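Long-range contacts in purine nucleoside phosphorylase (Thermus thermophilus, PDB 1ODI), which probably catalyses the reversible phosphorolysis of purine nucleosides such as adenosine, splitting the glycosidic bond with phosphate to release base and ribose 1-phosphate: residues I4-H9 with R39-R44; R16-G21 with V86-A91; P111-T116 with E181-F186; G151-E156 with A177-A182. All blocks are in the same frame, centred on the assembly; numbering follows the deposited sequence.

Interactions 2, 3 and 4 gather round the chain's own nucleoside site, which holds adenosine and a sulfate ion, whereas interaction 1 lends its residues to the equivalent site of a neighbouring subunit; its centre lies about 17 Å from that of interaction 2 and about 26 Å from that of interaction 4. Arg87 joins interaction 2 to interactions 3 and 4 by salt bridges, its NE 2.7 Å from Glu179 OE2 and its NH2 2.9 Å from Glu181 OE2. Interactions 3 and 4 share Glu181 and Ala182, with centres about 8 Å apart, and Ser183 N lies 2.8 Å from Ser155 OG, a probable hydrogen bond that ties helix 182-191 to strand 152-155.

Interaction 1. Residues I4-H9 with R39-R44; sequences IHVRAH and RYNDHR. With ADN (adenosine), chain J; SO4 (sulfate ion), chain I.
At the edge of a nucleoside site belonging to a neighbouring subunit, His5 and Arg44 pack together, CD2 of His5 lying 3.7 Å from NE of Arg44. His5 suits the place because both ring nitrogens are used: NE2 makes a hydrogen bond of 2.7 Å with O5' of the adenosine, while ND1 is tied to Glu76 on helix 67-79, and these fix the ring's rotation. Arg44 reaches the sulfate, its NH2 donating to sulfate O2 at 3.2 Å and almost straight (177°); the bond from NH1 to O1 is weak. Gly21, Arg25, Arg87 and Thr90 of the neighbouring subunit hold the same ion. Completion of one subunit's site by a histidine and an arginine of its partner is a hallmark of the hexameric purine nucleoside phosphorylases, and the sulfate probably marks the place of phosphate. Behind this pair stands His43, whose CG is anti to the backbone N (chi1 -172°), which carries the ring across to the 4-9 loop. There ND1 donates to His5 O at 3.1 Å with the oxygen in the ring plane. The Arg7 guanidinium stacks flat on one face of the His43 ring, centres 3.9 Å apart and planes 21° apart; CG of Arg44 lies over the rim of the opposite face. With an alanine at His43, the His5 carbonyl would probably lose this donor and the Arg7 guanidinium its flat support, leaving it free to swing. A water bridges Arg7 O and Tyr40 O, beside apolar contacts: Ala8 CB meets Tyr40 CD1 at 3.6 Å, and Val6 CG1 the edge of that ring.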
# COMPACT_ATOMS: atom_id res chain seq x y z
N ILE A 4 -24.32 -12.66 -19.16
CA ILE A 4 -25.20 -12.00 -18.20
C ILE A 4 -25.57 -10.55 -18.53
O ILE A 4 -26.70 -10.14 -18.26
CB ILE A 4 -24.57 -12.08 -16.80
CG1 ILE A 4 -24.49 -13.55 -16.37
CG2 ILE A 4 -25.38 -11.27 -15.81
CD1 ILE A 4 -23.77 -13.79 -15.08
N HIS A 5 -24.66 -9.78 -19.11
CA HIS A 5 -24.97 -8.38 -19.41
C HIS A 5 -25.26 -8.10 -20.88
O HIS A 5 -26.28 -7.50 -21.20
CB HIS A 5 -23.84 -7.48 -18.91
CG HIS A 5 -23.48 -7.72 -17.48
ND1 HIS A 5 -22.73 -8.80 -17.07
CD2 HIS A 5 -23.84 -7.06 -16.36
CE1 HIS A 5 -22.64 -8.79 -15.76
NE2 HIS A 5 -23.30 -7.75 -15.30
N VAL A 6 -24.35 -8.50 -21.77
CA VAL A 6 -24.57 -8.30 -23.19
C VAL A 6 -25.25 -9.57 -23.68
O VAL A 6 -24.60 -10.50 -24.15
CB VAL A 6 -23.23 -8.09 -23.94
CG1 VAL A 6 -23.49 -7.92 -25.43
CG2 VAL A 6 -22.51 -6.87 -23.38
N ARG A 7 -26.57 -9.60 -23.54
CA ARG A 7 -27.40 -10.75 -23.90
C ARG A 7 -27.35 -11.12 -25.38
O ARG A 7 -28.34 -10.96 -26.09
CB ARG A 7 -28.86 -10.47 -23.52
CG ARG A 7 -29.10 -9.85 -22.15
CD ARG A 7 -29.09 -10.84 -20.99
NE ARG A 7 -30.05 -10.44 -19.97
CZ ARG A 7 -30.04 -10.84 -18.70
NH1 ARG A 7 -29.11 -11.67 -18.26
NH2 ARG A 7 -30.98 -10.40 -17.86
N ALA A 8 -26.22 -11.63 -25.85
CA ALA A 8 -26.10 -12.02 -27.25
C ALA A 8 -25.59 -13.46 -27.40
O ALA A 8 -25.33 -14.15 -26.41
CB ALA A 8 -25.17 -11.06 -27.98
N HIS A 9 -25.47 -13.91 -28.65
CA HIS A 9 -24.97 -15.26 -28.94
C HIS A 9 -23.68 -15.20 -29.75
O HIS A 9 -23.37 -14.18 -30.37
CB HIS A 9 -26.03 -16.07 -29.68
CG HIS A 9 -27.22 -16.43 -28.84
ND1 HIS A 9 -28.28 -15.57 -28.65
CD2 HIS A 9 -27.48 -17.54 -28.11
CE1 HIS A 9 -29.15 -16.14 -27.83
NE2 HIS A 9 -28.69 -17.33 -27.49
N ARG A 39 -28.80 -4.30 -34.41
CA ARG A 39 -28.58 -4.21 -32.96
C ARG A 39 -28.84 -5.55 -32.30
O ARG A 39 -29.97 -6.00 -32.27
CB ARG A 39 -29.49 -3.15 -32.34
CG ARG A 39 -29.08 -2.75 -30.93
CD ARG A 39 -29.83 -1.52 -30.45
NE ARG A 39 -31.20 -1.82 -30.04
CZ ARG A 39 -32.08 -0.90 -29.64
NH1 ARG A 39 -31.74 0.38 -29.59
NH2 ARG A 39 -33.30 -1.28 -29.29
N TYR A 40 -27.79 -6.17 -31.77
CA TYR A 40 -27.93 -7.47 -31.12
C TYR A 40 -28.14 -7.40 -29.60
O TYR A 40 -28.39 -8.42 -28.96
CB TYR A 40 -26.72 -8.35 -31.44
CG TYR A 40 -25.40 -7.80 -30.96
CD1 TYR A 40 -25.05 -7.85 -29.61
CD2 TYR A 40 -24.52 -7.20 -31.85
CE1 TYR A 40 -23.84 -7.32 -29.16
CE2 TYR A 40 -23.31 -6.66 -31.42
CZ TYR A 40 -22.98 -6.72 -30.07
OH TYR A 40 -21.80 -6.14 -29.65
N ASN A 41 -28.04 -6.20 -29.03
CA ASN A 41 -28.26 -6.05 -27.60
C ASN A 41 -28.60 -4.64 -27.18
O ASN A 41 -28.08 -3.67 -27.72
CB ASN A 41 -27.03 -6.49 -26.80
CG ASN A 41 -27.24 -6.35 -25.30
OD1 ASN A 41 -28.00 -7.11 -24.70
ND2 ASN A 41 -26.59 -5.36 -24.70
N ASP A 42 -29.48 -4.54 -26.19
CA ASP A 42 -29.90 -3.26 -25.66
C ASP A 42 -30.10 -3.42 -24.15
O ASP A 42 -30.47 -2.47 -23.45
CB ASP A 42 -31.21 -2.81 -26.33
CG ASP A 42 -32.36 -3.77 -26.08
OD1 ASP A 42 -33.43 -3.59 -26.70
OD2 ASP A 42 -32.21 -4.72 -25.27
N HIS A 43 -29.84 -4.62 -23.66
CA HIS A 43 -29.98 -4.88 -22.24
C HIS A 43 -29.02 -3.95 -21.48
O HIS A 43 -27.88 -3.75 -21.89
CB HIS A 43 -29.66 -6.35 -21.93
CG HIS A 43 -29.94 -6.74 -20.51
ND1 HIS A 43 -28.98 -7.25 -19.67
CD2 HIS A 43 -31.08 -6.65 -19.77
CE1 HIS A 43 -29.51 -7.45 -18.47
NE2 HIS A 43 -30.78 -7.09 -18.51
N ARG A 44 -29.52 -3.37 -20.39
CA ARG A 44 -28.75 -2.43 -19.57
C ARG A 44 -28.26 -1.20 -20.33
O ARG A 44 -27.40 -0.47 -19.85
CB ARG A 44 -27.57 -3.14 -18.90
CG ARG A 44 -27.97 -4.05 -17.74
CD ARG A 44 -26.75 -4.55 -16.99
NE ARG A 44 -27.08 -5.33 -15.80
CZ ARG A 44 -27.43 -4.81 -14.62
NH1 ARG A 44 -27.51 -3.50 -14.45
NH2 ARG A 44 -27.69 -5.62 -13.60
O5' ADN J . -24.57 -7.52 -12.97
C5' ADN J . -23.67 -6.75 -12.20
C4' ADN J . -24.52 -5.59 -11.65
O4' ADN J . -25.63 -6.01 -10.77
C3' ADN J . -23.70 -4.66 -10.78
O3' ADN J . -24.18 -3.34 -11.09
C2' ADN J . -24.00 -5.06 -9.31
O2' ADN J . -24.35 -3.97 -8.45
C1' ADN J . -25.07 -6.19 -9.46
N9 ADN J . -24.59 -7.61 -9.26
C8 ADN J . -25.42 -8.74 -9.33
N7 ADN J . -24.82 -9.89 -9.14
C5 ADN J . -23.49 -9.53 -8.92
C6 ADN J . -22.28 -10.30 -8.65
N6 ADN J . -22.26 -11.64 -8.56
N1 ADN J . -21.11 -9.60 -8.48
C2 ADN J . -21.11 -8.24 -8.57
N3 ADN J . -22.16 -7.42 -8.82
C4 ADN J . -23.33 -8.12 -8.99
S SO4 I . -27.92 -3.29 -10.24
O1 SO4 I . -26.97 -2.80 -11.25
O2 SO4 I . -28.64 -4.46 -10.78
O3 SO4 I . -28.87 -2.22 -9.90
O4 SO4 I . -27.20 -3.69 -9.01
O HOH W 1 -27.47 -8.10 -16.17
O HOH W 2 -30.18 -9.42 -26.75

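Interaction 2. Residues R16-G21 with V86-A91; sequences RVLLPG and VRVGTA. With ADN (adenosine), chain H; SO4 (sulfate ion), chain G.
Arg87 leaves its strand beside Leu19, with CB 3.7 Å from Leu19 O and CG slightly nearer that oxygen. CG stands anti to the backbone N (chi1 161°) and the chain runs extended to NE, which takes the guanidinium forward to the level of Gly21. NE forms a salt bridge with Glu179. NH1 donates to a water, 2.9 Å away, that in turn donates to Leu19 O, and it makes two weak bonds to the sulfate. NH2 has the firm grip, donating to sulfate O1 at 2.8 Å and 167°, and it also pairs with Glu181. A leucine in place of Arg87 would probably leave both carboxylates without this counter-charge and sulfate O1 without its NH2 bond. Backbone amides and a hydroxyl add to the grip. Gly21 N donates to sulfate O2 at 2.7 Å, and Thr90 offers both its N and its OG1, the latter 2.8 Å from O3. Glycines fit here because a CB on Gly21 would collide with the sulfate, and one on Gly89 with NH1 of Arg87. Further back, the strands are joined by parallel bonding: Val86 N donates to Val17 O at 2.8 Å, Leu19 N to Val86 O, and Val88 N to Leu19 O. Beside them, Val88 and Pro20 lie side by side, CG2 of the valine 4.0 Å from CB of the proline, beneath helices 23-33 and 214-234. An anion held beside the turn after strand 16-19 and along strand 84-93, with Arg25 and, from a neighbouring subunit, Arg44 as further arginines, is consistent with the phosphate site of the nucleoside phosphorylases.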
# COMPACT_ATOMS: atom_id res chain seq x y z
N ARG A 16 -13.93 -8.27 -35.14
CA ARG A 16 -13.46 -6.91 -34.94
C ARG A 16 -14.55 -6.08 -34.27
O ARG A 16 -15.67 -6.00 -34.77
CB ARG A 16 -13.08 -6.30 -36.29
CG ARG A 16 -12.13 -7.18 -37.09
CD ARG A 16 -11.83 -6.61 -38.46
NE ARG A 16 -10.71 -7.32 -39.09
CZ ARG A 16 -10.76 -8.58 -39.52
NH1 ARG A 16 -9.68 -9.12 -40.07
NH2 ARG A 16 -11.87 -9.29 -39.42
N VAL A 17 -14.22 -5.44 -33.15
CA VAL A 17 -15.20 -4.64 -32.42
C VAL A 17 -14.70 -3.26 -31.97
O VAL A 17 -13.62 -3.15 -31.40
CB VAL A 17 -15.68 -5.40 -31.14
CG1 VAL A 17 -16.86 -4.68 -30.51
CG2 VAL A 17 -16.06 -6.83 -31.49
N LEU A 18 -15.49 -2.23 -32.25
CA LEU A 18 -15.16 -0.87 -31.81
C LEU A 18 -15.90 -0.72 -30.50
O LEU A 18 -17.05 -1.15 -30.38
CB LEU A 18 -15.65 0.20 -32.79
CG LEU A 18 -15.05 0.29 -34.20
CD1 LEU A 18 -15.27 1.71 -34.68
CD2 LEU A 18 -13.57 -0.03 -34.21
N LEU A 19 -15.24 -0.11 -29.52
CA LEU A 19 -15.81 0.06 -28.19
C LEU A 19 -16.00 1.50 -27.72
O LEU A 19 -15.11 2.08 -27.08
CB LEU A 19 -14.95 -0.69 -27.17
CG LEU A 19 -14.74 -2.20 -27.35
CD1 LEU A 19 -13.61 -2.68 -26.47
CD2 LEU A 19 -16.03 -2.93 -27.01
N PRO A 20 -17.15 2.11 -28.05
CA PRO A 20 -17.38 3.49 -27.60
C PRO A 20 -17.95 3.34 -26.20
O PRO A 20 -18.45 2.26 -25.85
CB PRO A 20 -18.42 4.00 -28.60
CG PRO A 20 -19.22 2.77 -28.89
CD PRO A 20 -18.14 1.72 -29.07
N GLY A 21 -17.88 4.39 -25.39
CA GLY A 21 -18.41 4.31 -24.04
C GLY A 21 -19.88 4.69 -23.97
O GLY A 21 -20.66 4.15 -23.18
N VAL A 86 -11.09 -2.28 -30.42
CA VAL A 86 -10.51 -0.95 -30.37
C VAL A 86 -11.49 0.05 -29.77
O VAL A 86 -12.56 0.30 -30.32
CB VAL A 86 -10.10 -0.44 -31.76
CG1 VAL A 86 -9.63 1.00 -31.67
CG2 VAL A 86 -9.01 -1.32 -32.34
N ARG A 87 -11.10 0.61 -28.63
CA ARG A 87 -11.92 1.60 -27.95
C ARG A 87 -11.86 2.93 -28.70
O ARG A 87 -10.78 3.42 -29.03
CB ARG A 87 -11.43 1.77 -26.50
CG ARG A 87 -11.86 3.06 -25.81
CD ARG A 87 -11.50 3.07 -24.32
NE ARG A 87 -11.53 4.42 -23.76
CZ ARG A 87 -12.60 5.21 -23.76
NH1 ARG A 87 -13.75 4.79 -24.27
NH2 ARG A 87 -12.51 6.45 -23.30
N VAL A 88 -13.02 3.48 -29.00
CA VAL A 88 -13.12 4.78 -29.66
C VAL A 88 -13.87 5.67 -28.68
O VAL A 88 -15.09 5.74 -28.71
CB VAL A 88 -13.90 4.70 -30.99
CG1 VAL A 88 -13.00 4.16 -32.09
CG2 VAL A 88 -15.14 3.81 -30.83
N GLY A 89 -13.13 6.35 -27.81
CA GLY A 89 -13.78 7.22 -26.83
C GLY A 89 -13.33 8.66 -26.82
O GLY A 89 -12.74 9.16 -27.78
N THR A 90 -13.63 9.35 -25.73
CA THR A 90 -13.22 10.75 -25.58
C THR A 90 -12.41 10.84 -24.30
O THR A 90 -12.43 9.91 -23.49
CB THR A 90 -14.45 11.68 -25.49
OG1 THR A 90 -15.21 11.36 -24.32
CG2 THR A 90 -15.34 11.50 -26.71
N ALA A 91 -11.69 11.94 -24.12
CA ALA A 91 -10.87 12.12 -22.92
C ALA A 91 -10.68 13.60 -22.58
O ALA A 91 -10.94 14.48 -23.41
CB ALA A 91 -9.50 11.45 -23.12
O5' ADN H . -17.61 11.76 -19.68
C5' ADN H . -16.74 10.86 -19.01
C4' ADN H . -16.53 9.71 -20.02
O4' ADN H . -15.89 10.13 -21.28
C3' ADN H . -15.60 8.64 -19.47
O3' ADN H . -16.19 7.38 -19.86
C2' ADN H . -14.22 8.87 -20.13
O2' ADN H . -13.67 7.71 -20.75
C1' ADN H . -14.46 10.09 -21.06
N9 ADN H . -13.94 11.43 -20.56
C8 ADN H . -14.05 12.64 -21.27
N7 ADN H . -13.55 13.69 -20.66
C5 ADN H . -13.06 13.17 -19.46
C6 ADN H . -12.38 13.78 -18.32
N6 ADN H . -12.10 15.08 -18.26
N1 ADN H . -12.03 12.95 -17.28
C2 ADN H . -12.32 11.62 -17.33
N3 ADN H . -12.94 10.95 -18.34
C4 ADN H . -13.29 11.78 -19.37
S SO4 G . -16.36 7.73 -23.84
O1 SO4 G . -14.94 7.78 -23.43
O2 SO4 G . -16.52 6.71 -24.89
O3 SO4 G . -16.76 9.05 -24.36
O4 SO4 G . -17.21 7.37 -22.69
O HOH W 3 -15.27 2.27 -24.33

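Interaction 3. Residues P111-T116 with E181-F186; sequences PLDGTT and EASALF. With ADN (adenosine), chain H.
Ser183 sets its hydroxyl against the carboxylate of Asp113, OG donating a weak hydrogen bond of 3.0 Å to OD2. The serine also meets CG2 of Thr116, 3.6 Å from Ser183 OG, and the Pro111 ring rests its CB 4.2 Å from Ser183 CB. The same methyl of Thr116 comes within 3.5 Å of Ala184 N. Ala184 has a side chain small enough to let the two helix starts come close, and its CB also touches CG2 of Thr115 at 4.2 Å. Asp113 is the N-cap of helix 114-120. Its CG sits between the backbone N and the carbonyl carbon (chi1 63°), which brings the carboxylate back over the first turn of the helix. Thr116 N donates to OD1 at 3.1 Å and 163°, a capping bond, and Thr116 OG1 donates to OD2 at 2.8 Å; both arrive from above the carboxylate plane. Thr67, at the start of helix 67-79, adds a further hydrogen bond to OD1 and one to the hydroxyl of Thr115, and thus ties a third helix start to the pair. Glu181 is the N-cap of helix 182-191, yet its side chain turns away from the 111-116 segment into the nucleoside site, where OE1 lies 2.8 Å from O3' of the adenosine. The two oxygens of Asp113 are buried but met by donors from Thr116, Ser183 and Thr67, and the partial positive charge of the helix start lies beside them, which together would probably favour the ionised form of this carboxylate.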
# COMPACT_ATOMS: atom_id res chain seq x y z
N PRO A 111 -2.68 3.02 -14.93
CA PRO A 111 -3.79 2.35 -14.22
C PRO A 111 -4.19 2.97 -12.87
O PRO A 111 -3.75 2.52 -11.81
CB PRO A 111 -3.27 0.92 -14.08
CG PRO A 111 -1.81 1.14 -13.83
CD PRO A 111 -1.42 2.27 -14.79
N LEU A 112 -5.03 4.00 -12.90
CA LEU A 112 -5.48 4.65 -11.67
C LEU A 112 -6.81 4.07 -11.18
O LEU A 112 -7.34 4.50 -10.17
CB LEU A 112 -5.66 6.15 -11.88
CG LEU A 112 -4.43 6.93 -12.30
CD1 LEU A 112 -4.81 8.37 -12.63
CD2 LEU A 112 -3.40 6.87 -11.18
N ASP A 113 -7.33 3.08 -11.91
CA ASP A 113 -8.61 2.47 -11.59
C ASP A 113 -8.45 1.28 -10.67
O ASP A 113 -7.36 0.72 -10.55
CB ASP A 113 -9.30 2.02 -12.86
CG ASP A 113 -8.51 0.95 -13.57
OD1 ASP A 113 -9.11 -0.07 -13.98
OD2 ASP A 113 -7.28 1.13 -13.71
N GLY A 114 -9.55 0.88 -10.04
CA GLY A 114 -9.55 -0.25 -9.14
C GLY A 114 -9.86 -1.57 -9.82
O GLY A 114 -9.64 -2.63 -9.24
N THR A 115 -10.37 -1.51 -11.05
CA THR A 115 -10.69 -2.74 -11.77
C THR A 115 -9.41 -3.50 -12.11
O THR A 115 -9.29 -4.69 -11.83
CB THR A 115 -11.48 -2.46 -13.07
OG1 THR A 115 -12.75 -1.89 -12.74
CG2 THR A 115 -11.69 -3.74 -13.85
N THR A 116 -8.45 -2.81 -12.73
CA THR A 116 -7.18 -3.44 -13.07
C THR A 116 -6.55 -3.92 -11.77
O THR A 116 -6.01 -5.02 -11.68
CB THR A 116 -6.22 -2.44 -13.76
OG1 THR A 116 -6.06 -1.29 -12.93
CG2 THR A 116 -6.76 -2.01 -15.10
N GLU A 181 -11.53 3.92 -19.28
CA GLU A 181 -11.74 2.55 -19.73
C GLU A 181 -10.51 1.82 -20.24
O GLU A 181 -10.40 0.60 -20.08
CB GLU A 181 -12.83 2.49 -20.81
CG GLU A 181 -14.24 2.78 -20.33
CD GLU A 181 -14.60 4.25 -20.43
OE1 GLU A 181 -15.52 4.71 -19.70
OE2 GLU A 181 -13.97 4.94 -21.26
N ALA A 182 -9.57 2.56 -20.83
CA ALA A 182 -8.38 1.97 -21.43
C ALA A 182 -7.57 0.94 -20.64
O ALA A 182 -7.42 -0.20 -21.09
CB ALA A 182 -7.46 3.08 -21.95
N SER A 183 -7.06 1.32 -19.48
CA SER A 183 -6.25 0.40 -18.68
C SER A 183 -6.76 -1.04 -18.60
O SER A 183 -6.00 -1.99 -18.81
CB SER A 183 -6.08 0.95 -17.26
OG SER A 183 -7.35 1.17 -16.67
N ALA A 184 -8.04 -1.21 -18.28
CA ALA A 184 -8.62 -2.55 -18.16
C ALA A 184 -8.73 -3.24 -19.52
O ALA A 184 -8.59 -4.46 -19.62
CB ALA A 184 -10.00 -2.47 -17.49
N LEU A 185 -9.01 -2.47 -20.56
CA LEU A 185 -9.11 -3.03 -21.90
C LEU A 185 -7.74 -3.61 -22.28
O LEU A 185 -7.66 -4.73 -22.79
CB LEU A 185 -9.49 -1.94 -22.91
CG LEU A 185 -9.40 -2.37 -24.37
CD1 LEU A 185 -10.39 -3.50 -24.64
CD2 LEU A 185 -9.67 -1.18 -25.29
N PHE A 186 -6.69 -2.85 -22.01
CA PHE A 186 -5.34 -3.29 -22.33
C PHE A 186 -4.97 -4.52 -21.51
O PHE A 186 -4.45 -5.50 -22.05
CB PHE A 186 -4.34 -2.16 -22.08
CG PHE A 186 -4.52 -0.99 -23.00
CD1 PHE A 186 -3.87 0.22 -22.74
CD2 PHE A 186 -5.33 -1.08 -24.13
CE1 PHE A 186 -4.03 1.32 -23.58
CE2 PHE A 186 -5.50 0.02 -24.98
CZ PHE A 186 -4.85 1.23 -24.70
O5' ADN H . -17.61 11.76 -19.68
C5' ADN H . -16.74 10.86 -19.01
C4' ADN H . -16.53 9.71 -20.02
O4' ADN H . -15.89 10.13 -21.28
C3' ADN H . -15.60 8.64 -19.47
O3' ADN H . -16.19 7.38 -19.86
C2' ADN H . -14.22 8.87 -20.13
O2' ADN H . -13.67 7.71 -20.75
C1' ADN H . -14.46 10.09 -21.06
N9 ADN H . -13.94 11.43 -20.56
C8 ADN H . -14.05 12.64 -21.27
N7 ADN H . -13.55 13.69 -20.66
C5 ADN H . -13.06 13.17 -19.46
C6 ADN H . -12.38 13.78 -18.32
N6 ADN H . -12.10 15.08 -18.26
N1 ADN H . -12.03 12.95 -17.28
C2 ADN H . -12.32 11.62 -17.33
N3 ADN H . -12.94 10.95 -18.34
C4 ADN H . -13.29 11.78 -19.37

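Interaction 4. Residues G151-E156 with A177-A182; sequences GLVASE and AFEMEA. With ADN (adenosine), chain H.
A beta-alpha-beta unit, strand 152-155, helix 164-171 and strand 175-179, brings Ser155 and Glu179 side by side on parallel neighbouring strands beside the nucleoside pocket. Ala154 N donates to Ala177 O at 2.8 Å, Glu179 N to Ala154 O, and Glu156 N to Glu179 O, so the parallel pairing runs on to Glu156. On the Ser155 face, OG donates to Glu179 OE1 at 2.6 Å, meeting it nearly along its C-O axis. Glu179 folds back on itself at chi2 (97°), and this lets OE1 also receive Glu181 N from above the carboxylate plane and Ala182 N on its syn lone pair. Three donors thus grip one buried oxygen; the carboxylate is likely to orient Arg87 through OE2, while the backbone and CB of Glu179 border the nucleoside. On the Ala154 face, its methyl lies over the ring of Phe178, 4.1 Å from the centroid, a CH-pi contact that suits a residue this small. Glu156 OE2 is held by Thr162, and OE1 points to the adenine, 3.3 Å from C2. Met180 N donates to O2' of the adenosine at 2.9 Å, and the flexible thioether brings SD to 3.8 Å from the sugar's C3'.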
# COMPACT_ATOMS: atom_id res chain seq x y z
N GLY A 151 0.59 8.73 -27.31
CA GLY A 151 1.13 8.78 -25.97
C GLY A 151 0.28 8.13 -24.91
O GLY A 151 -0.64 7.36 -25.19
N LEU A 152 0.59 8.47 -23.66
CA LEU A 152 -0.11 7.91 -22.52
C LEU A 152 -1.37 8.65 -22.10
O LEU A 152 -1.46 9.87 -22.20
CB LEU A 152 0.84 7.87 -21.32
CG LEU A 152 1.99 6.87 -21.33
CD1 LEU A 152 2.91 7.16 -20.15
CD2 LEU A 152 1.45 5.45 -21.26
N VAL A 153 -2.35 7.89 -21.65
CA VAL A 153 -3.57 8.47 -21.14
C VAL A 153 -3.63 7.84 -19.77
O VAL A 153 -2.85 6.93 -19.47
CB VAL A 153 -4.82 8.06 -21.96
CG1 VAL A 153 -4.72 8.66 -23.35
CG2 VAL A 153 -4.95 6.54 -22.00
N ALA A 154 -4.53 8.32 -18.93
CA ALA A 154 -4.65 7.77 -17.59
C ALA A 154 -6.09 7.34 -17.37
O ALA A 154 -7.02 8.11 -17.58
CB ALA A 154 -4.23 8.81 -16.57
N SER A 155 -6.27 6.09 -16.96
CA SER A 155 -7.60 5.55 -16.70
C SER A 155 -7.90 5.73 -15.23
O SER A 155 -7.23 5.13 -14.38
CB SER A 155 -7.65 4.06 -17.07
OG SER A 155 -7.47 3.87 -18.47
N GLU A 156 -8.90 6.55 -14.92
CA GLU A 156 -9.28 6.83 -13.54
C GLU A 156 -10.69 6.34 -13.20
O GLU A 156 -11.47 5.97 -14.07
CB GLU A 156 -9.19 8.33 -13.27
CG GLU A 156 -10.11 9.16 -14.14
CD GLU A 156 -10.15 10.61 -13.72
OE1 GLU A 156 -10.84 11.41 -14.38
OE2 GLU A 156 -9.49 10.96 -12.73
N ALA A 177 -3.95 12.77 -21.32
CA ALA A 177 -5.35 12.98 -20.99
C ALA A 177 -5.91 11.91 -20.06
O ALA A 177 -5.33 10.83 -19.91
CB ALA A 177 -6.19 13.06 -22.27
N PHE A 178 -7.04 12.22 -19.44
CA PHE A 178 -7.69 11.30 -18.54
C PHE A 178 -8.95 10.76 -19.15
O PHE A 178 -9.73 11.50 -19.75
CB PHE A 178 -8.03 11.97 -17.21
CG PHE A 178 -6.84 12.27 -16.35
CD1 PHE A 178 -5.98 13.31 -16.68
CD2 PHE A 178 -6.55 11.48 -15.24
CE1 PHE A 178 -4.83 13.56 -15.92
CE2 PHE A 178 -5.41 11.71 -14.48
CZ PHE A 178 -4.55 12.76 -14.82
N GLU A 179 -9.13 9.45 -19.02
CA GLU A 179 -10.32 8.78 -19.51
C GLU A 179 -10.62 7.64 -18.52
O GLU A 179 -9.90 7.50 -17.53
CB GLU A 179 -10.10 8.30 -20.95
CG GLU A 179 -8.86 7.50 -21.19
CD GLU A 179 -9.15 6.03 -21.16
OE1 GLU A 179 -8.84 5.38 -20.14
OE2 GLU A 179 -9.69 5.52 -22.16
N MET A 180 -11.66 6.85 -18.78
CA MET A 180 -12.05 5.82 -17.82
C MET A 180 -12.28 4.39 -18.30
O MET A 180 -13.15 3.71 -17.76
CB MET A 180 -13.31 6.29 -17.09
CG MET A 180 -13.19 7.64 -16.40
SD MET A 180 -14.79 8.29 -15.82
CE MET A 180 -15.14 7.16 -14.46
N GLU A 181 -11.53 3.92 -19.28
CA GLU A 181 -11.74 2.55 -19.73
C GLU A 181 -10.51 1.82 -20.24
O GLU A 181 -10.40 0.60 -20.08
CB GLU A 181 -12.83 2.49 -20.81
CG GLU A 181 -14.24 2.78 -20.33
CD GLU A 181 -14.60 4.25 -20.43
OE1 GLU A 181 -15.52 4.71 -19.70
OE2 GLU A 181 -13.97 4.94 -21.26
N ALA A 182 -9.57 2.56 -20.83
CA ALA A 182 -8.38 1.97 -21.43
C ALA A 182 -7.57 0.94 -20.64
O ALA A 182 -7.42 -0.20 -21.09
CB ALA A 182 -7.46 3.08 -21.95
O5' ADN H . -17.61 11.76 -19.68
C5' ADN H . -16.74 10.86 -19.01
C4' ADN H . -16.53 9.71 -20.02
O4' ADN H . -15.89 10.13 -21.28
C3' ADN H . -15.60 8.64 -19.47
O3' ADN H . -16.19 7.38 -19.86
C2' ADN H . -14.22 8.87 -20.13
O2' ADN H . -13.67 7.71 -20.75
C1' ADN H . -14.46 10.09 -21.06
N9 ADN H . -13.94 11.43 -20.56
C8 ADN H . -14.05 12.64 -21.27
N7 ADN H . -13.55 13.69 -20.66
C5 ADN H . -13.06 13.17 -19.46
C6 ADN H . -12.38 13.78 -18.32
N6 ADN H . -12.10 15.08 -18.26
N1 ADN H . -12.03 12.95 -17.28
C2 ADN H . -12.32 11.62 -17.33
N3 ADN H . -12.94 10.95 -18.34
C4 ADN H . -13.29 11.78 -19.37